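Local structure of pseudoazurin (Blue copper protein) (Sinorhizobium meliloti, 3TU6) at residues E7-A12 and V36-G41. The protein binds one copper ion and, as a blue copper protein of the cupredoxin family, probably carries electrons in the periplasm. Sequence-based numbering, arbitrary orientation.
Sequences EMLNKA and VAKDKG
Glu7 and Val36 form a parallel beta bridge at the end of strand 32-36, where Met8 N donates to Val36 O at 2.8 Å. Beyond it an inverse gamma turn centred on Ala37 carries the chain out of the sheet, yet Asp39 N still reaches Met8 O at 3.3 Å, so both backbone polar groups of Met8 are bound by the departing chain. The Asp39 side chain then takes over as acceptor: its OD2 takes Asn10 N at 2.8 Å in a nearly straight bond, on the anti side of the carboxylate and 18° out of its plane. The amide of Asn10 lies over Asp39 CB, its plane turned 38° from the carboxylate, and a water links Asn10 ND2 to Lys40 O. On the face shared by Glu7 and Val36, Lys38 CB packs on Leu9 CD2 at 3.6 Å. With CG anti to the backbone N (chi1 -171°), the extended Lys38 chain runs on past the Glu7 carboxylate, which rests against Lys38 CD; the salt bridge from Lys38 NZ to Glu7 OE1 is long, 3.8 Å. On the opposite face, a bend at chi3 brings Met8 CE beside Ala37. This side faces the metal, with Met8 next to the copper ligands His42 and Met88. Asn10 OD1 is hydrogen-bonded to NE2 of His42, a second-shell contact that probably helps orient this imidazole in the cupredoxin copper site.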
loop_
_atom_site.group_PDB
_atom_site.type_symbol
_atom_site.label_atom_id
_atom_site.label_comp_id
_atom_site.label_asym_id
_atom_site.label_seq_id
_atom_site.Cartn_x
_atom_site.Cartn_y
_atom_site.Cartn_z
ATOM N N GLU A 7 9.310 0.287 3.670
ATOM C CA GLU A 7 10.105 -0.922 3.854
ATOM C C GLU A 7 9.220 -2.162 3.830
ATOM O O GLU A 7 8.137 -2.173 4.417
ATOM C CB GLU A 7 10.882 -0.857 5.169
ATOM C CG GLU A 7 11.919 0.256 5.207
ATOM C CD GLU A 7 12.800 0.201 6.442
ATOM O OE1 GLU A 7 13.981 0.592 6.343
ATOM O OE2 GLU A 7 12.315 -0.234 7.508
ATOM N N MET A 8 9.687 -3.199 3.138
ATOM C CA MET A 8 9.001 -4.489 3.092
ATOM C C MET A 8 9.693 -5.406 4.097
ATOM O O MET A 8 10.859 -5.764 3.916
ATOM C CB MET A 8 9.053 -5.069 1.674
ATOM C CG MET A 8 8.627 -4.075 0.594
ATOM S SD MET A 8 8.436 -4.783 -1.058
ATOM C CE MET A 8 10.152 -5.098 -1.491
ATOM N N LEU A 9 8.974 -5.770 5.160
ATOM C CA LEU A 9 9.582 -6.395 6.338
ATOM C C LEU A 9 8.876 -7.671 6.785
ATOM O O LEU A 9 7.662 -7.824 6.612
ATOM C CB LEU A 9 9.571 -5.405 7.505
ATOM C CG LEU A 9 10.432 -4.151 7.360
ATOM C CD1 LEU A 9 9.995 -3.090 8.360
ATOM C CD2 LEU A 9 11.901 -4.495 7.538
ATOM N N ASN A 10 9.651 -8.574 7.384
ATOM C CA ASN A 10 9.103 -9.771 8.014
ATOM C C ASN A 10 8.451 -9.437 9.351
ATOM O O ASN A 10 7.391 -9.968 9.677
ATOM C CB ASN A 10 10.197 -10.826 8.228
ATOM C CG ASN A 10 10.689 -11.437 6.928
ATOM O OD1 ASN A 10 10.242 -11.070 5.841
ATOM N ND2 ASN A 10 11.614 -12.380 7.037
ATOM N N LYS A 11 9.097 -8.559 10.117
ATOM C CA LYS A 11 8.599 -8.135 11.424
ATOM C C LYS A 11 8.651 -6.611 11.531
ATOM O O LYS A 11 9.715 -6.010 11.378
ATOM C CB LYS A 11 9.440 -8.773 12.534
ATOM C CG LYS A 11 8.978 -8.474 13.959
ATOM C CD LYS A 11 7.645 -9.129 14.278
ATOM C CE LYS A 11 7.316 -9.008 15.758
ATOM N NZ LYS A 11 6.002 -9.621 16.092
ATOM N N ALA A 12 7.499 -5.995 11.792
ATOM C CA ALA A 12 7.394 -4.538 11.899
ATOM C C ALA A 12 7.626 -4.068 13.334
ATOM O O ALA A 12 7.774 -4.877 14.249
ATOM C CB ALA A 12 6.032 -4.072 11.406
ATOM N N VAL A 36 11.442 -0.734 -0.343
ATOM C CA VAL A 36 12.765 -1.181 0.079
ATOM C C VAL A 36 12.697 -2.632 0.543
ATOM O O VAL A 36 11.869 -2.983 1.385
ATOM C CB VAL A 36 13.303 -0.307 1.233
ATOM C CG1 VAL A 36 14.747 -0.673 1.563
ATOM C CG2 VAL A 36 13.190 1.172 0.875
ATOM N N ALA A 37 13.572 -3.468 -0.010
ATOM C CA ALA A 37 13.624 -4.882 0.341
ATOM C C ALA A 37 14.560 -5.096 1.525
ATOM O O ALA A 37 15.620 -5.710 1.383
ATOM C CB ALA A 37 14.082 -5.709 -0.859
ATOM N N LYS A 38 14.166 -4.589 2.692
ATOM C CA LYS A 38 14.974 -4.736 3.905
ATOM C C LYS A 38 15.053 -6.206 4.314
ATOM O O LYS A 38 16.120 -6.695 4.687
ATOM C CB LYS A 38 14.409 -3.888 5.045
ATOM C CG LYS A 38 15.322 -3.812 6.263
ATOM C CD LYS A 38 15.009 -2.607 7.131
ATOM C CE LYS A 38 15.975 -2.499 8.301
ATOM N NZ LYS A 38 15.761 -1.254 9.090
ATOM N N ASP A 39 13.914 -6.894 4.241
ATOM C CA ASP A 39 13.866 -8.353 4.321
ATOM C C ASP A 39 13.484 -8.907 2.950
ATOM O O ASP A 39 12.722 -8.277 2.213
ATOM C CB ASP A 39 12.851 -8.809 5.373
ATOM C CG ASP A 39 13.282 -8.474 6.791
ATOM O OD1 ASP A 39 14.488 -8.595 7.100
ATOM O OD2 ASP A 39 12.410 -8.097 7.603
ATOM N N LYS A 40 14.012 -10.082 2.613
ATOM C CA LYS A 40 13.791 -10.678 1.295
ATOM C C LYS A 40 12.501 -11.493 1.242
ATOM O O LYS A 40 11.950 -11.878 2.276
ATOM C CB LYS A 40 14.977 -11.563 0.901
ATOM C CG LYS A 40 16.332 -10.861 0.933
ATOM C CD LYS A 40 16.402 -9.695 -0.045
ATOM C CE LYS A 40 17.806 -9.113 -0.108
ATOM N NZ LYS A 40 17.907 -7.981 -1.071
ATOM N N GLY A 41 12.029 -11.746 0.024
ATOM C CA GLY A 41 10.841 -12.563 -0.210
ATOM C C GLY A 41 9.548 -11.786 -0.394
ATOM O O GLY A 41 8.479 -12.389 -0.495
HETATM O O HOH W 1 13.348 -12.747 4.691
#